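Local structure of 3-hexulose-6-phosphate synthase (Mycobacterium gastri, 3AJX) at residues L16-A19 against G20-E24; G66-E69 against A70-F74; G165-K168 against V169-P173. The protein belongs to the orotidine 5'-phosphate decarboxylase/HUMPS family of TIM-barrel enzymes and holds a magnesium ion in its barrel. The protein carries 1 engineered substitution. One frame throughout, in Å; residues are numbered along the deposited sequence.

Contact 1 of 3, residues L16-A19 against G20-E24; sequences LELA and GKVAE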
# COMPACT_ATOMS: atom_id res chain seq x y z
N LEU A 16 -2.42 12.45 -17.08
CA LEU A 16 -3.00 12.46 -18.42
C LEU A 16 -2.09 13.18 -19.42
O LEU A 16 -1.92 12.72 -20.55
CB LEU A 16 -4.36 13.15 -18.40
CG LEU A 16 -5.53 12.37 -17.79
CD1 LEU A 16 -6.76 13.26 -17.74
CD2 LEU A 16 -5.80 11.12 -18.61
N GLU A 17 -1.51 14.30 -19.00
CA GLU A 17 -0.62 15.04 -19.88
C GLU A 17 0.60 14.20 -20.24
O GLU A 17 1.01 14.15 -21.39
CB GLU A 17 -0.18 16.35 -19.23
CG GLU A 17 0.86 17.12 -20.04
CD GLU A 17 1.11 18.52 -19.51
OE1 GLU A 17 2.06 19.17 -19.99
OE2 GLU A 17 0.35 18.96 -18.62
N LEU A 18 1.17 13.52 -19.24
CA LEU A 18 2.34 12.68 -19.48
C LEU A 18 1.99 11.50 -20.37
O LEU A 18 2.70 11.20 -21.32
CB LEU A 18 2.91 12.16 -18.15
CG LEU A 18 4.15 11.28 -18.30
CD1 LEU A 18 5.26 12.07 -18.99
CD2 LEU A 18 4.62 10.80 -16.94
N ALA A 19 0.88 10.83 -20.06
CA ALA A 19 0.45 9.68 -20.84
C ALA A 19 0.25 10.08 -22.30
O ALA A 19 0.55 9.30 -23.21
CB ALA A 19 -0.84 9.10 -20.27
N GLY A 20 -0.26 11.28 -22.53
CA GLY A 20 -0.48 11.74 -23.88
C GLY A 20 0.80 11.89 -24.68
O GLY A 20 0.82 11.66 -25.89
N LYS A 21 1.88 12.28 -24.00
CA LYS A 21 3.17 12.48 -24.65
C LYS A 21 3.98 11.21 -24.89
O LYS A 21 4.78 11.16 -25.83
CB LYS A 21 4.03 13.44 -23.82
CG LYS A 21 3.41 14.80 -23.58
CD LYS A 21 4.35 15.67 -22.77
CE LYS A 21 3.74 17.04 -22.49
NZ LYS A 21 4.67 17.90 -21.72
N VAL A 22 3.78 10.19 -24.06
CA VAL A 22 4.56 8.96 -24.20
C VAL A 22 3.81 7.70 -24.60
O VAL A 22 4.44 6.68 -24.91
CB VAL A 22 5.32 8.65 -22.88
CG1 VAL A 22 6.12 9.87 -22.44
CG2 VAL A 22 4.34 8.24 -21.78
N ALA A 23 2.48 7.75 -24.61
CA ALA A 23 1.66 6.58 -24.95
C ALA A 23 2.10 5.80 -26.19
O ALA A 23 2.16 4.57 -26.18
CB ALA A 23 0.20 7.01 -25.11
N GLU A 24 2.40 6.52 -27.27
CA GLU A 24 2.81 5.89 -28.52
C GLU A 24 4.10 5.08 -28.43
O GLU A 24 4.35 4.22 -29.28
CB GLU A 24 2.95 6.96 -29.61
CG GLU A 24 3.92 8.07 -29.26
CD GLU A 24 3.85 9.23 -30.23
OE1 GLU A 24 4.21 9.05 -31.42
OE2 GLU A 24 3.43 10.34 -29.81

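Contact 2 of 3, residues G66-E69 against A70-F74; sequences GELE and ADIAF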
# COMPACT_ATOMS: atom_id res chain seq x y z
N GLY A 66 -7.02 -8.78 -0.64
CA GLY A 66 -6.58 -8.93 -2.01
C GLY A 66 -7.66 -8.94 -3.06
O GLY A 66 -7.56 -8.24 -4.08
N GLU A 67 -8.71 -9.72 -2.83
CA GLU A 67 -9.79 -9.79 -3.81
C GLU A 67 -10.49 -8.45 -3.96
O GLU A 67 -10.78 -8.01 -5.07
CB GLU A 67 -10.80 -10.86 -3.39
CG GLU A 67 -11.83 -11.17 -4.45
CD GLU A 67 -12.82 -12.21 -3.98
OE1 GLU A 67 -13.47 -11.97 -2.95
OE2 GLU A 67 -12.93 -13.27 -4.63
N LEU A 68 -10.77 -7.79 -2.84
CA LEU A 68 -11.45 -6.50 -2.88
C LEU A 68 -10.67 -5.41 -3.61
O LEU A 68 -11.20 -4.77 -4.52
CB LEU A 68 -11.78 -6.02 -1.46
CG LEU A 68 -12.46 -4.65 -1.38
CD1 LEU A 68 -13.78 -4.66 -2.15
CD2 LEU A 68 -12.70 -4.29 0.08
N GLU A 69 -9.41 -5.20 -3.23
CA GLU A 69 -8.61 -4.17 -3.88
C GLU A 69 -8.40 -4.46 -5.36
O GLU A 69 -8.42 -3.54 -6.18
CB GLU A 69 -7.26 -4.00 -3.17
CG GLU A 69 -7.38 -3.33 -1.81
CD GLU A 69 -6.11 -2.63 -1.37
OE1 GLU A 69 -5.18 -2.48 -2.19
OE2 GLU A 69 -6.04 -2.21 -0.19
N ALA A 70 -8.20 -5.72 -5.71
CA ALA A 70 -8.01 -6.07 -7.10
C ALA A 70 -9.30 -5.78 -7.86
O ALA A 70 -9.30 -5.15 -8.92
CB ALA A 70 -7.64 -7.54 -7.24
N ASP A 71 -10.42 -6.23 -7.30
CA ASP A 71 -11.71 -6.04 -7.95
C ASP A 71 -12.06 -4.59 -8.23
O ASP A 71 -12.46 -4.25 -9.35
CB ASP A 71 -12.82 -6.67 -7.11
CG ASP A 71 -14.02 -7.06 -7.95
OD1 ASP A 71 -13.85 -7.86 -8.89
OD2 ASP A 71 -15.13 -6.56 -7.68
N ILE A 72 -11.91 -3.71 -7.25
CA ILE A 72 -12.27 -2.32 -7.48
C ILE A 72 -11.35 -1.65 -8.50
O ILE A 72 -11.79 -0.79 -9.27
CB ILE A 72 -12.32 -1.50 -6.16
CG1 ILE A 72 -10.94 -1.43 -5.50
CG2 ILE A 72 -13.35 -2.13 -5.22
CD1 ILE A 72 -10.93 -0.63 -4.20
N ALA A 73 -10.08 -2.06 -8.54
CA ALA A 73 -9.14 -1.49 -9.50
C ALA A 73 -9.47 -1.99 -10.91
O ALA A 73 -9.44 -1.22 -11.88
CB ALA A 73 -7.71 -1.87 -9.12
N PHE A 74 -9.79 -3.27 -11.03
CA PHE A 74 -10.15 -3.85 -12.33
C PHE A 74 -11.43 -3.19 -12.85
O PHE A 74 -11.52 -2.83 -14.03
CB PHE A 74 -10.38 -5.36 -12.20
CG PHE A 74 -9.11 -6.16 -12.07
CD1 PHE A 74 -9.06 -7.26 -11.22
CD2 PHE A 74 -7.98 -5.83 -12.80
CE1 PHE A 74 -7.91 -8.03 -11.10
CE2 PHE A 74 -6.81 -6.60 -12.70
CZ PHE A 74 -6.78 -7.69 -11.84

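Contact 3 of 3, residues G165-K168 against V169-P173; sequences GGVK and VATIP. With SO4 (sulfate ion), chain G.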
# COMPACT_ATOMS: atom_id res chain seq x y z
N GLY A 165 13.77 -0.23 -11.34
CA GLY A 165 14.82 0.19 -10.43
C GLY A 165 15.74 1.22 -11.05
O GLY A 165 16.95 1.02 -11.13
N GLY A 166 15.16 2.33 -11.49
CA GLY A 166 15.95 3.39 -12.09
C GLY A 166 16.49 3.03 -13.46
O GLY A 166 17.57 3.48 -13.84
N VAL A 167 15.74 2.22 -14.20
CA VAL A 167 16.15 1.81 -15.53
C VAL A 167 16.28 3.03 -16.45
O VAL A 167 15.44 3.93 -16.42
CB VAL A 167 15.14 0.82 -16.15
CG1 VAL A 167 15.55 0.45 -17.57
CG2 VAL A 167 15.06 -0.44 -15.29
N LYS A 168 17.34 3.03 -17.25
CA LYS A 168 17.60 4.11 -18.19
C LYS A 168 18.07 3.47 -19.50
O LYS A 168 18.32 2.27 -19.54
CB LYS A 168 18.70 5.04 -17.65
CG LYS A 168 18.36 5.70 -16.32
CD LYS A 168 19.54 6.50 -15.78
CE LYS A 168 19.24 7.10 -14.41
NZ LYS A 168 18.94 6.07 -13.38
N VAL A 169 18.18 4.27 -20.55
CA VAL A 169 18.62 3.74 -21.84
C VAL A 169 19.88 2.89 -21.72
O VAL A 169 19.99 1.84 -22.35
CB VAL A 169 18.88 4.88 -22.85
CG1 VAL A 169 19.57 4.34 -24.10
CG2 VAL A 169 17.57 5.55 -23.22
N ALA A 170 20.82 3.33 -20.89
CA ALA A 170 22.07 2.61 -20.69
C ALA A 170 21.90 1.20 -20.13
O ALA A 170 22.70 0.32 -20.43
CB ALA A 170 23.00 3.42 -19.78
N THR A 171 20.86 0.99 -19.34
CA THR A 171 20.63 -0.32 -18.74
C THR A 171 19.55 -1.18 -19.41
O THR A 171 19.33 -2.32 -19.00
CB THR A 171 20.31 -0.19 -17.23
OG1 THR A 171 19.30 0.81 -17.04
CG2 THR A 171 21.56 0.19 -16.44
N ILE A 172 18.89 -0.65 -20.43
CA ILE A 172 17.87 -1.41 -21.13
C ILE A 172 18.44 -2.73 -21.66
O ILE A 172 17.83 -3.78 -21.51
CB ILE A 172 17.25 -0.60 -22.29
CG1 ILE A 172 16.20 0.38 -21.74
CG2 ILE A 172 16.61 -1.52 -23.33
CD1 ILE A 172 14.93 -0.30 -21.23
N PRO A 173 19.63 -2.69 -22.29
CA PRO A 173 20.22 -3.93 -22.82
C PRO A 173 20.41 -5.01 -21.76
O PRO A 173 20.12 -6.18 -21.99
CB PRO A 173 21.54 -3.46 -23.41
CG PRO A 173 21.21 -2.09 -23.90
CD PRO A 173 20.42 -1.52 -22.73
S SO4 G . 11.81 4.20 -11.63
O1 SO4 G . 12.02 5.61 -11.25
O2 SO4 G . 12.36 3.30 -10.59
O3 SO4 G . 12.50 3.94 -12.91
O4 SO4 G . 10.37 3.95 -11.78
O HOH W 1 19.85 2.40 -14.80

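Contact 1 of 3, residues L16-A19 against G20-E24
Glu17 and Lys21, one helical turn apart, form a salt bridge of 3.4 Å between Glu17 OE1 and Lys21 NZ, long enough that its hydrogen bond is weak. The two chains lie side by side and point the same way. Glu17 sends CG opposite its backbone N (chi1 175°), whereas Lys21 turns CG beside its own N and then runs fully extended, which lays its methylenes alongside the glutamate: CE comes within 3.8 Å of Glu17 CG. Nearer the backbone, Lys21 CG rests against the carbonyl oxygen Glu17 O.

Apolar contact is made on another face of the helix, where Leu18 CD1 meets Val22 CG1 at 4.2 Å and the two side chains cross obliquely. Val22 CG2 sits over Leu18 O at 3.4 Å. Leu18 also packs on Tyr190 and Pro195, and Val22 on Ile189 and Ala199, which places this face against the C-terminal helices; Ala19 and Ala23 turn to His51.

Among the backbone bonds, Gly20 N to Leu16 O (3.0 Å) and Val22 N to Leu18 O (3.1 Å) follow the alpha-helical pattern. Leu18 O also takes a weak bond from Lys21 N, whose bond to Glu17 O is weak as well. Ala23 N reaches Ala19 O at 2.8 Å just where the chain passes into a 3-10 segment, and Ala23 O accepts a bond from Lys54 NZ.

The chemistry is that of an amphipathic barrel helix: an exposed, weakly bonded ion pair on one face and, on the neighbouring one, buried aliphatic groups that carry the packing.

Contact 2 of 3, residues G66-E69 against A70-F74
Ala70, Asp71, Ile72 and Ala73 each give their N-H to the carbonyl four residues back, in regular alpha-helical bonds from Ala70 N to Gly66 O (3.1 Å) through Asp71 N to Glu67 O (2.9 Å), the straightest being Ile72 N to Leu68 O (169° at the hydrogen).

Leu68 and Ile72 make the apolar contact, Leu68 CD1 touching Ile72 CG2 at 4.0 Å. Ile72 places CG1 between its backbone N and carbonyl carbon (chi1 64°); this folds the branch back over the preceding turn, where CG1 lies 3.4 Å from Glu69 O and 3.5 Å from Leu68 O. The methyl of Ala70 similarly leans on Gly66 O at 3.2 Å, and Asp71 CB on Glu67 O.

The acidic ends of Glu69 and Asp71 find their partners outside the two segments. Asp71 OD1 is hydrogen-bonded to His102 NE2, while Glu69 OE1 pairs with Thr62 OG1 and makes a salt bridge to Lys37 of the second subunit. Gly66 N bonds to Asp138 of that subunit and Leu68 packs on its Leu10; Ala70 and Phe74 press on Val81 and helix 89-102.

A regular backbone thus presents alanines to the barrel side and a buried carboxylate to the dimer interface, where Lys37 of the second subunit and Thr62 of the same chain both hold Glu69 OE1 and would be expected to stabilise its negative charge.

Contact 3 of 3, residues G165-K168 against V169-P173
Lys168 is tied to the turn that follows it by a nearly perfectly straight hydrogen bond, from its backbone N to the hydroxyl oxygen Thr171 OG1 (3.0 Å, 177° at the hydrogen). With chi1 at 48°, the Thr171 hydroxyl is folded back over its own backbone, which brings OG1 to the N-H of Lys168. In return Thr171 N bonds to Lys168 O at 2.9 Å, approaching from well above the carbonyl plane. Ile172 N adds a weak bond to the same oxygen, so Lys168 O gathers two donors at the start of helix 172-177.

A water extends the network: it donates to Gly166 O and is hydrogen-bonded to Thr171 OG1. Gly166 O also accepts a hydrogen bond from Lys168 NZ; the lysine chain is extended as far as CE and bends at its last torsion (chi4 61°), bringing NZ to 3.0 Å from Gly166 O.

The apolar contact is between Val167 CG1 and Ile172 CD1, at 3.8 Å, the two side chains crossing at about a right angle. Ile172 carries on to Leu202 and Ile206 near the C terminus, and Val169 also packs on Leu202.

At the other end of the segment Gly166 N donates to sulfate O2 (3.1 Å) and weakly to O3; the anion is also hydrogen-bonded to Gln140 NE2, Gly186 N and Gly187 N. A loop after the seventh strand that joins the backbone N-H groups of Gly186 and Gly187 after the eighth is consistent with the phosphate-binding site characteristic of this TIM-barrel family, here occupied by a sulfate ion, probably from the crystallisation liquor.

In the fold
From the N terminus, contact 1 lies on helix 12-22, the crossover between strands 2-7 and 28-31. Contact 2 follows on helix 66-75, between strands 55-62 and 80-84, and contact 3 comes late, where the chain leaves strand 161-164 for helix 172-177. Each is local and closes only a helical turn or a short loop; they stand in series, neither nested nor crossed. Contacts 2 and 3, with centres about 31 Å apart, lie on opposite sides of the chain's centre. Helix 195-204 packs against both contact 1 and contact 3, linking the ends of the closed eight-stranded barrel, whereas contact 2 faces the second subunit.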